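Long-range contacts in peptidoglycan synthetase penicillin-binding protein 3 (Bifidobacterium adolescentis, PDB 4YE5), which probably binds penicillin and, as in other members of the transpeptidase family, is thought to cross-link peptidoglycan during cell-wall synthesis: residues L28-G33 / G183-Q188; A44-R49 / N146-S151; N152-G157 / S261-A266; D208-S213 / T434-H439. One frame throughout, in Å; residues are numbered along the deposited sequence.

Contacts 1, 2 and 4 lie on the same side of the chain's centre, contact 4 bringing in 434-439 from the transpeptidase range. Contacts 1 and 4 are the closest pair, with centres about 10 Å apart: Arg31 O takes the N-H of Gly212, and Arg184 N gives to Val210 O. Contact 2 lies about 15 Å from contact 1, centre to centre, and its sequence is nested inside the loop that contact 1 closes; a probable hydrogen bond from Arg148 NH2 to Gly33 O and the Arg31-Glu48 salt bridge tie them. Contact 3, about 16 Å from contact 2 between centres, joins the dimerisation range to the transpeptidase range and touches contact 2 where Tyr150 packs on Ala266. No contact includes the presumed active-site SxxK motif.

Contact 1: residues L28-G33 / G183-Q188; sequences LKARRG and GRDGYQ
Leu28 and Gly186 face each other as a hydrogen-bonded antiparallel pair. Gly186 N gives to Leu28 O at 2.7 Å and lies in the plane of that carbonyl. The return bond, Leu28 N to Gly186 O at 2.9 Å, arrives quite differently, with the donor 63° out of the acceptor's plane.

One step further on, a side chain replaces the backbone acceptor. Asp185 OD1 accepts from Ala30 N at 3.0 Å along a nearly straight N-H (165°), met from above the carboxylate plane. With CG anti to its own carbonyl carbon (chi1 -73°), the aspartate holds its carboxylate beside the opposing chain. Its OD1 also lies 3.9 Å from Lys29 CG, but the ammonium goes elsewhere, to Asp166 O, and makes no contact with the acid.

Apart from a C-H...O contact of Asp185 CA with Leu28 O, the other touches are van der Waals. Leu28 CD2 sits 3.9 Å from Gln188 CD, the two side chains crossing at about a right angle, while Leu28 CG lies over Tyr187 N at 3.8 Å. The Gln188 amide oxygen bonds to Tyr190 OH. At the other end Ala30 CB rests against Arg184 N at 3.7 Å, just after Gly183 has left helix 178-182 with positive phi.

Here strand 23-28, an outer strand of the three-stranded antiparallel sheet, parts from the central strand 186-191, and a side-chain-to-backbone bond continues the pairing past the last bridge.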
# COMPACT_ATOMS: atom_id res chain seq x y z
N LEU A 28 17.00 -12.15 22.99
CA LEU A 28 17.80 -11.58 21.93
C LEU A 28 16.82 -11.07 20.87
O LEU A 28 16.28 -11.84 20.09
CB LEU A 28 18.71 -12.65 21.34
CG LEU A 28 19.58 -13.38 22.39
CD1 LEU A 28 20.41 -14.44 21.71
CD2 LEU A 28 20.47 -12.39 23.11
N LYS A 29 16.55 -9.77 20.88
CA LYS A 29 15.51 -9.23 19.99
C LYS A 29 15.95 -9.22 18.53
O LYS A 29 17.04 -8.74 18.21
CB LYS A 29 15.06 -7.84 20.44
CG LYS A 29 14.11 -7.21 19.43
CD LYS A 29 13.11 -6.26 20.06
CE LYS A 29 12.02 -5.91 19.05
NZ LYS A 29 10.75 -5.57 19.77
N ALA A 30 15.12 -9.77 17.64
CA ALA A 30 15.36 -9.69 16.21
C ALA A 30 15.31 -8.23 15.74
O ALA A 30 14.48 -7.45 16.22
CB ALA A 30 14.31 -10.52 15.43
N ARG A 31 16.20 -7.86 14.82
CA ARG A 31 16.18 -6.51 14.24
C ARG A 31 15.18 -6.44 13.08
O ARG A 31 15.08 -7.36 12.26
CB ARG A 31 17.57 -6.11 13.74
CG ARG A 31 18.66 -6.24 14.83
CD ARG A 31 20.06 -6.06 14.24
NE ARG A 31 20.19 -4.78 13.55
CZ ARG A 31 21.12 -4.52 12.63
NH1 ARG A 31 22.00 -5.45 12.28
NH2 ARG A 31 21.16 -3.32 12.05
N ARG A 32 14.44 -5.34 13.03
CA ARG A 32 13.40 -5.19 12.02
C ARG A 32 13.98 -5.03 10.61
O ARG A 32 14.95 -4.30 10.41
CB ARG A 32 12.51 -4.01 12.37
CG ARG A 32 11.22 -3.97 11.56
CD ARG A 32 10.27 -2.92 12.10
NE ARG A 32 9.00 -2.95 11.38
CZ ARG A 32 8.02 -3.81 11.64
NH1 ARG A 32 8.18 -4.72 12.61
NH2 ARG A 32 6.90 -3.76 10.93
N GLY A 33 13.39 -5.72 9.64
CA GLY A 33 13.80 -5.58 8.26
C GLY A 33 13.47 -4.23 7.64
O GLY A 33 12.74 -3.42 8.22
N GLY A 183 10.78 -10.73 12.10
CA GLY A 183 11.70 -11.83 12.35
C GLY A 183 11.29 -12.60 13.59
O GLY A 183 10.12 -12.57 13.99
N ARG A 184 12.24 -13.29 14.22
CA ARG A 184 11.92 -14.09 15.40
C ARG A 184 13.00 -13.91 16.46
O ARG A 184 14.17 -14.15 16.20
CB ARG A 184 11.80 -15.57 15.03
CG ARG A 184 10.61 -15.90 14.11
CD ARG A 184 10.50 -17.40 13.82
NE ARG A 184 11.63 -17.92 13.05
CZ ARG A 184 11.73 -17.83 11.72
NH1 ARG A 184 12.78 -18.33 11.09
NH2 ARG A 184 10.77 -17.24 11.02
N ASP A 185 12.59 -13.48 17.64
CA ASP A 185 13.50 -13.28 18.76
C ASP A 185 14.25 -14.57 19.10
O ASP A 185 13.76 -15.68 18.87
CB ASP A 185 12.71 -12.80 19.98
CG ASP A 185 12.24 -11.36 19.85
OD1 ASP A 185 12.49 -10.75 18.80
OD2 ASP A 185 11.62 -10.83 20.80
N GLY A 186 15.46 -14.42 19.62
CA GLY A 186 16.17 -15.56 20.18
C GLY A 186 16.23 -15.40 21.68
O GLY A 186 15.54 -14.53 22.23
N TYR A 187 17.05 -16.23 22.35
CA TYR A 187 17.18 -16.08 23.79
C TYR A 187 18.45 -16.77 24.32
O TYR A 187 19.09 -17.56 23.62
CB TYR A 187 15.94 -16.65 24.49
CG TYR A 187 15.70 -18.11 24.16
CD1 TYR A 187 16.42 -19.11 24.80
CD2 TYR A 187 14.77 -18.48 23.20
CE1 TYR A 187 16.22 -20.45 24.51
CE2 TYR A 187 14.55 -19.82 22.90
CZ TYR A 187 15.27 -20.79 23.55
OH TYR A 187 15.06 -22.12 23.25
N GLN A 188 18.80 -16.46 25.57
CA GLN A 188 19.87 -17.13 26.30
C GLN A 188 19.35 -17.45 27.69
O GLN A 188 18.67 -16.62 28.30
CB GLN A 188 21.10 -16.23 26.45
CG GLN A 188 21.86 -15.98 25.15
CD GLN A 188 22.77 -14.76 25.23
OE1 GLN A 188 22.68 -13.98 26.17
NE2 GLN A 188 23.63 -14.60 24.24

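Contact 2: residues A44-R49 / N146-S151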
# COMPACT_ATOMS: atom_id res chain seq x y z
N ALA A 44 12.15 2.57 4.69
CA ALA A 44 11.99 2.42 6.14
C ALA A 44 13.13 1.56 6.65
O ALA A 44 13.44 0.53 6.06
CB ALA A 44 10.67 1.73 6.47
N GLN A 45 13.75 1.99 7.74
CA GLN A 45 14.74 1.14 8.39
C GLN A 45 14.97 1.52 9.84
O GLN A 45 14.79 2.68 10.25
CB GLN A 45 16.06 1.12 7.64
CG GLN A 45 16.78 2.44 7.58
CD GLN A 45 18.22 2.27 7.09
OE1 GLN A 45 18.91 1.35 7.50
NE2 GLN A 45 18.65 3.15 6.20
N SER A 46 15.36 0.52 10.63
CA SER A 46 15.53 0.69 12.06
C SER A 46 16.99 1.01 12.41
O SER A 46 17.91 0.59 11.71
CB SER A 46 15.06 -0.58 12.79
OG SER A 46 13.67 -0.80 12.58
N VAL A 47 17.18 1.76 13.48
CA VAL A 47 18.51 2.13 13.96
C VAL A 47 18.94 1.10 15.00
O VAL A 47 18.26 0.92 16.01
CB VAL A 47 18.47 3.51 14.67
CG1 VAL A 47 19.88 4.00 14.97
CG2 VAL A 47 17.71 4.53 13.80
N GLU A 48 20.06 0.43 14.76
CA GLU A 48 20.56 -0.53 15.74
C GLU A 48 21.32 0.16 16.88
O GLU A 48 22.51 0.44 16.75
CB GLU A 48 21.44 -1.60 15.08
CG GLU A 48 21.76 -2.75 16.05
CD GLU A 48 22.89 -3.65 15.57
OE1 GLU A 48 23.33 -3.50 14.41
OE2 GLU A 48 23.36 -4.51 16.36
N ARG A 49 20.62 0.43 17.97
CA ARG A 49 21.22 0.94 19.20
C ARG A 49 20.66 0.11 20.36
O ARG A 49 19.67 -0.61 20.18
CB ARG A 49 20.89 2.42 19.43
CG ARG A 49 21.15 3.31 18.23
CD ARG A 49 22.62 3.39 17.87
NE ARG A 49 23.35 4.27 18.78
CZ ARG A 49 24.40 5.00 18.43
NH1 ARG A 49 24.86 4.95 17.18
NH2 ARG A 49 25.00 5.78 19.32
N ASN A 146 14.02 0.59 19.30
CA ASN A 146 13.11 0.36 18.16
C ASN A 146 12.86 1.58 17.29
O ASN A 146 11.86 1.63 16.56
CB ASN A 146 11.78 -0.21 18.62
CG ASN A 146 11.95 -1.57 19.27
OD1 ASN A 146 12.20 -2.57 18.60
ND2 ASN A 146 11.82 -1.61 20.59
N GLU A 147 13.78 2.54 17.35
CA GLU A 147 13.67 3.71 16.50
C GLU A 147 13.56 3.32 15.02
O GLU A 147 14.35 2.51 14.53
CB GLU A 147 14.86 4.65 16.71
CG GLU A 147 14.69 5.99 15.95
CD GLU A 147 15.80 6.98 16.24
OE1 GLU A 147 16.96 6.55 16.49
OE2 GLU A 147 15.53 8.20 16.22
N ARG A 148 12.57 3.89 14.33
CA ARG A 148 12.31 3.57 12.92
C ARG A 148 12.41 4.85 12.10
O ARG A 148 11.72 5.83 12.40
CB ARG A 148 10.90 2.97 12.78
CG ARG A 148 10.54 2.38 11.40
CD ARG A 148 11.20 1.04 11.18
NE ARG A 148 10.63 0.26 10.07
CZ ARG A 148 11.29 -0.72 9.45
NH1 ARG A 148 12.54 -1.02 9.82
NH2 ARG A 148 10.71 -1.41 8.46
N LEU A 149 13.27 4.87 11.09
CA LEU A 149 13.46 6.08 10.28
C LEU A 149 12.93 5.88 8.86
O LEU A 149 13.09 4.80 8.26
CB LEU A 149 14.94 6.47 10.19
CG LEU A 149 15.67 6.73 11.52
CD1 LEU A 149 17.14 7.09 11.28
CD2 LEU A 149 14.96 7.83 12.33
N TYR A 150 12.34 6.93 8.33
CA TYR A 150 11.78 6.91 6.98
C TYR A 150 12.46 8.02 6.20
O TYR A 150 12.10 9.18 6.35
CB TYR A 150 10.28 7.14 7.04
CG TYR A 150 9.56 6.07 7.85
CD1 TYR A 150 9.37 6.21 9.23
CD2 TYR A 150 9.09 4.91 7.24
CE1 TYR A 150 8.73 5.23 9.97
CE2 TYR A 150 8.43 3.94 7.96
CZ TYR A 150 8.26 4.10 9.33
OH TYR A 150 7.62 3.11 10.04
N SER A 151 13.45 7.68 5.38
CA SER A 151 14.31 8.70 4.77
C SER A 151 13.60 9.65 3.82
O SER A 151 14.08 10.75 3.59
CB SER A 151 15.52 8.06 4.07
OG SER A 151 15.11 7.22 3.01
O HOH W 1 11.86 -0.60 14.51
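Strand 148-149 forms the edge of a mixed sheet by running antiparallel to strand 42-46, with Gln45 opposite Leu149 and Ser46 opposite Arg148. The first is a hydrogen-bonded pair: Leu149 N to Gln45 O spans 2.8 Å and Gln45 N to Leu149 O spans 2.9 Å. Past the non-hydrogen-bonded pair, Val47 N gives to Glu147 O at 3.1 Å, so the ladder goes on beyond the formal end of both strands.

Arg148 does most of the work on the Ser46 face. Its chain leaves with CG anti to the backbone N, then turns about CB-CG (chi2 75°), bringing the guanidinium back over the neighbouring strand. Ala44 C and Gln45 N lie over one face of the group. NH1 gives to Ser46 OG at 3.0 Å, with a bent N-H (140°) and the hydroxyl tilted 26° out of the guanidinium plane. A water 2.7 Å from Ser46 OG donates to Asn146 O, giving the serine a second polar neighbour.

Within this dimerisation-domain family region, the short edge strand is also tied down by Glu174, whose OE2 meets both Arg148 NE in a salt bridge and Tyr150 OH in a hydrogen bond. The tyrosine ring meanwhile approaches Ala44 CB obliquely, 3.5 Å from CE2. On the other face, among Gln45 and Leu149, Val47 CG2 packs on Leu149 CD1 at 3.6 Å, and Glu147 runs alongside the valine, pointing the same way.

Contact 3: residues N152-G157 / S261-A266; sequences NGTLMG and SDTTEA
Gly153 meets the second segment through both its carbonyl and its CA. Its O accepts from Ala266 N at 2.8 Å through an almost straight N-H (170°), the donor standing 39° out of the carbonyl plane; this is the sole direct hydrogen bond between 152-157 and 261-266. Glu265 OE1 comes within 3.3 Å of Gly153 CA: the glutamate's CB leads away, but a bend at chi2 (-79°) folds the carboxylate back. Gly153 has positive phi and is the second residue of a type II' turn running from Asn152 to Leu155, a position well suited to glycine.

Thr154 follows. Its CA presents a C-H to Thr264 O at 3.2 Å, and its methyl CG2 lies 3.6 Å from Glu265 OE2 and 3.9 Å from Thr263 CG2. The carbonyl of Thr154 accepts a hydrogen bond from a water that in turn accepts from Thr264 N at 2.9 Å, so a solvent bridge stands beside the direct bond.

Leu155 and the selenomethionine Met156 turn the other way, onto helix 221-238, where Met156 N bonds Glu228 OE2. Met156 is at the N-cap position of helix 157-160, and Gly157 comes back to the contact: its CA offers another C-H to Thr264 O and lies 3.8 Å from Ala266 CB. Closely packed backbone, a tight turn and a helix start thus dock on the loop after strand 255-260, a small interface between the dimerisation-domain region and the transpeptidase domain.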
# COMPACT_ATOMS: atom_id res chain seq x y z
N ASN A 152 12.46 9.24 3.26
CA ASN A 152 11.73 10.15 2.36
C ASN A 152 10.67 11.04 3.06
O ASN A 152 9.89 11.72 2.38
CB ASN A 152 11.11 9.38 1.19
CG ASN A 152 12.16 8.73 0.29
OD1 ASN A 152 12.53 9.27 -0.75
ND2 ASN A 152 12.66 7.57 0.69
N GLY A 153 10.63 11.02 4.39
CA GLY A 153 9.74 11.92 5.13
C GLY A 153 8.24 11.69 4.88
O GLY A 153 7.68 10.66 5.27
N THR A 154 7.61 12.65 4.22
CA THR A 154 6.18 12.58 3.92
C THR A 154 5.79 11.69 2.74
O THR A 154 4.60 11.40 2.56
CB THR A 154 5.60 13.99 3.63
OG1 THR A 154 6.29 14.56 2.51
CG2 THR A 154 5.77 14.90 4.86
N LEU A 155 6.77 11.30 1.92
CA LEU A 155 6.46 10.47 0.75
C LEU A 155 5.67 9.23 1.15
O LEU A 155 6.09 8.49 2.03
CB LEU A 155 7.73 10.06 -0.01
CG LEU A 155 7.47 9.20 -1.25
CD1 LEU A 155 6.93 10.04 -2.40
CD2 LEU A 155 8.74 8.47 -1.67
N MSE A 156 4.51 9.02 0.52
CA MSE A 156 3.63 7.89 0.83
C MSE A 156 3.53 7.56 2.35
O MSE A 156 3.51 6.40 2.75
CB MSE A 156 4.03 6.64 0.00
CG MSE A 156 5.42 6.02 0.35
SE MSE A 156 5.86 4.43 -0.74
CE MSE A 156 7.46 5.15 -1.56
N GLY A 157 3.45 8.60 3.18
CA GLY A 157 3.57 8.44 4.63
C GLY A 157 2.54 7.52 5.24
O GLY A 157 2.87 6.66 6.06
N SER A 261 -3.83 13.28 -1.58
CA SER A 261 -3.44 14.68 -1.42
C SER A 261 -3.14 15.05 0.03
O SER A 261 -2.81 16.19 0.32
CB SER A 261 -4.58 15.59 -1.91
OG SER A 261 -5.77 15.20 -1.25
N ASP A 262 -3.30 14.12 0.97
CA ASP A 262 -2.97 14.51 2.35
C ASP A 262 -1.47 14.44 2.55
O ASP A 262 -0.77 13.72 1.85
CB ASP A 262 -3.66 13.59 3.35
CG ASP A 262 -5.17 13.59 3.17
OD1 ASP A 262 -5.76 14.68 3.26
OD2 ASP A 262 -5.73 12.51 2.87
N THR A 263 -0.96 15.18 3.52
CA THR A 263 0.48 15.23 3.73
C THR A 263 0.82 14.80 5.15
O THR A 263 0.52 15.51 6.10
CB THR A 263 1.01 16.64 3.42
OG1 THR A 263 0.77 16.93 2.04
CG2 THR A 263 2.52 16.73 3.70
N THR A 264 1.39 13.61 5.31
CA THR A 264 1.76 13.14 6.64
C THR A 264 3.16 12.54 6.61
O THR A 264 3.55 11.87 5.64
CB THR A 264 0.75 12.08 7.21
OG1 THR A 264 1.05 10.79 6.68
CG2 THR A 264 -0.70 12.42 6.83
N GLU A 265 3.94 12.80 7.66
CA GLU A 265 5.24 12.17 7.83
C GLU A 265 5.06 10.67 8.02
O GLU A 265 4.22 10.25 8.82
CB GLU A 265 5.98 12.77 9.03
CG GLU A 265 6.54 14.17 8.79
CD GLU A 265 7.85 14.14 8.01
OE1 GLU A 265 8.50 13.08 7.98
OE2 GLU A 265 8.23 15.18 7.43
N ALA A 266 5.85 9.86 7.30
CA ALA A 266 5.79 8.42 7.51
C ALA A 266 6.17 8.12 8.96
O ALA A 266 7.10 8.72 9.48
CB ALA A 266 6.73 7.70 6.56
O HOH W 2 2.14 12.23 2.93

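Contact 4: residues D208-S213 / T434-H439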
# COMPACT_ATOMS: atom_id res chain seq x y z
N ASP A 208 19.52 -18.50 18.61
CA ASP A 208 19.81 -17.27 17.87
C ASP A 208 18.54 -16.59 17.40
O ASP A 208 17.57 -17.26 17.03
CB ASP A 208 20.65 -17.58 16.64
CG ASP A 208 22.03 -18.08 16.99
OD1 ASP A 208 22.57 -17.63 18.02
OD2 ASP A 208 22.57 -18.91 16.23
N ALA A 209 18.56 -15.26 17.41
CA ALA A 209 17.50 -14.49 16.75
C ALA A 209 17.59 -14.71 15.25
O ALA A 209 18.67 -14.94 14.71
CB ALA A 209 17.66 -12.99 17.07
N VAL A 210 16.45 -14.63 14.57
CA VAL A 210 16.44 -14.54 13.12
C VAL A 210 15.92 -13.14 12.82
O VAL A 210 14.79 -12.80 13.18
CB VAL A 210 15.52 -15.60 12.48
CG1 VAL A 210 15.46 -15.41 10.96
CG2 VAL A 210 16.02 -17.00 12.81
N ASN A 211 16.75 -12.30 12.22
CA ASN A 211 16.38 -10.91 12.03
C ASN A 211 15.31 -10.82 10.96
O ASN A 211 15.14 -11.76 10.19
CB ASN A 211 17.60 -10.07 11.66
CG ASN A 211 18.53 -9.89 12.83
OD1 ASN A 211 18.09 -9.85 13.98
ND2 ASN A 211 19.82 -9.77 12.54
N GLY A 212 14.56 -9.73 10.94
CA GLY A 212 13.48 -9.61 9.97
C GLY A 212 13.99 -9.64 8.55
O GLY A 212 15.15 -9.30 8.30
N SER A 213 13.14 -10.03 7.61
CA SER A 213 13.50 -9.98 6.21
C SER A 213 13.15 -8.59 5.64
O SER A 213 12.38 -7.86 6.24
CB SER A 213 12.78 -11.08 5.43
OG SER A 213 13.35 -12.34 5.72
N THR A 434 13.51 -10.32 0.78
CA THR A 434 14.91 -10.72 0.84
C THR A 434 15.21 -11.26 2.24
O THR A 434 15.09 -10.52 3.22
CB THR A 434 15.85 -9.54 0.57
OG1 THR A 434 15.50 -8.91 -0.66
CG2 THR A 434 17.30 -10.01 0.49
N ASP A 435 15.58 -12.53 2.33
CA ASP A 435 15.82 -13.15 3.63
C ASP A 435 17.18 -12.77 4.23
O ASP A 435 17.92 -11.99 3.64
CB ASP A 435 15.60 -14.68 3.60
CG ASP A 435 16.63 -15.43 2.74
OD1 ASP A 435 17.76 -14.94 2.51
OD2 ASP A 435 16.30 -16.55 2.30
N THR A 436 17.49 -13.32 5.40
CA THR A 436 18.72 -12.96 6.12
C THR A 436 19.99 -13.46 5.43
O THR A 436 21.08 -12.95 5.70
CB THR A 436 18.71 -13.49 7.57
OG1 THR A 436 18.46 -14.90 7.55
CG2 THR A 436 17.62 -12.81 8.38
N ALA A 437 19.87 -14.45 4.55
CA ALA A 437 21.01 -14.91 3.78
C ALA A 437 21.23 -14.04 2.54
O ALA A 437 22.23 -14.18 1.84
CB ALA A 437 20.84 -16.38 3.38
N GLY A 438 20.30 -13.12 2.29
CA GLY A 438 20.41 -12.23 1.14
C GLY A 438 19.70 -12.78 -0.09
O GLY A 438 19.83 -12.22 -1.19
N HIS A 439 18.96 -13.86 0.08
CA HIS A 439 18.22 -14.44 -1.03
C HIS A 439 16.92 -13.68 -1.31
O HIS A 439 16.08 -13.55 -0.41
CB HIS A 439 17.88 -15.90 -0.76
CG HIS A 439 17.08 -16.53 -1.86
ND1 HIS A 439 17.45 -16.45 -3.18
CD2 HIS A 439 15.92 -17.23 -1.83
CE1 HIS A 439 16.56 -17.08 -3.92
NE2 HIS A 439 15.62 -17.57 -3.13
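Ser213 and Thr436 make the close approaches here. Ser213 CB lies 3.2 Å from Thr434 O. Its OG, anti to its own carbonyl carbon (chi1 -73°), reaches over to within 3.3 Å of Asp435 CA. Further along 434-439, Thr436 CG2 stands 3.2 Å from Asn211 O, methyl against carbonyl oxygen.

Outward from these points the contact thins. Val210 CG1 only brushes Thr436 CG2, at 4.3 Å, and residues 437-439 belong to the exposed side of the loop joining strands 430-434 and 440-442. That loop is braced internally: the type I turn from Asp435 to Gly438 is closed by Gly438 N to Asp435 O, and Asp435 OD1 takes His439 N at 2.9 Å, met from above the carboxylate plane, plus a weak bond from Ala437 N. The Asn211 amide is likewise engaged elsewhere, its OD1 accepting from Arg31 N.

No hydrogen bond joins 208-213 to 434-439; methyl, methylene and CA groups simply lie against carbonyl oxygens and the Ser213 hydroxyl. The chemistry therefore implies a contact without strong polar pairing of its own, whose position probably depends on the internally bonded turn and on the neighbouring backbone pairing of Thr434 with Asp214.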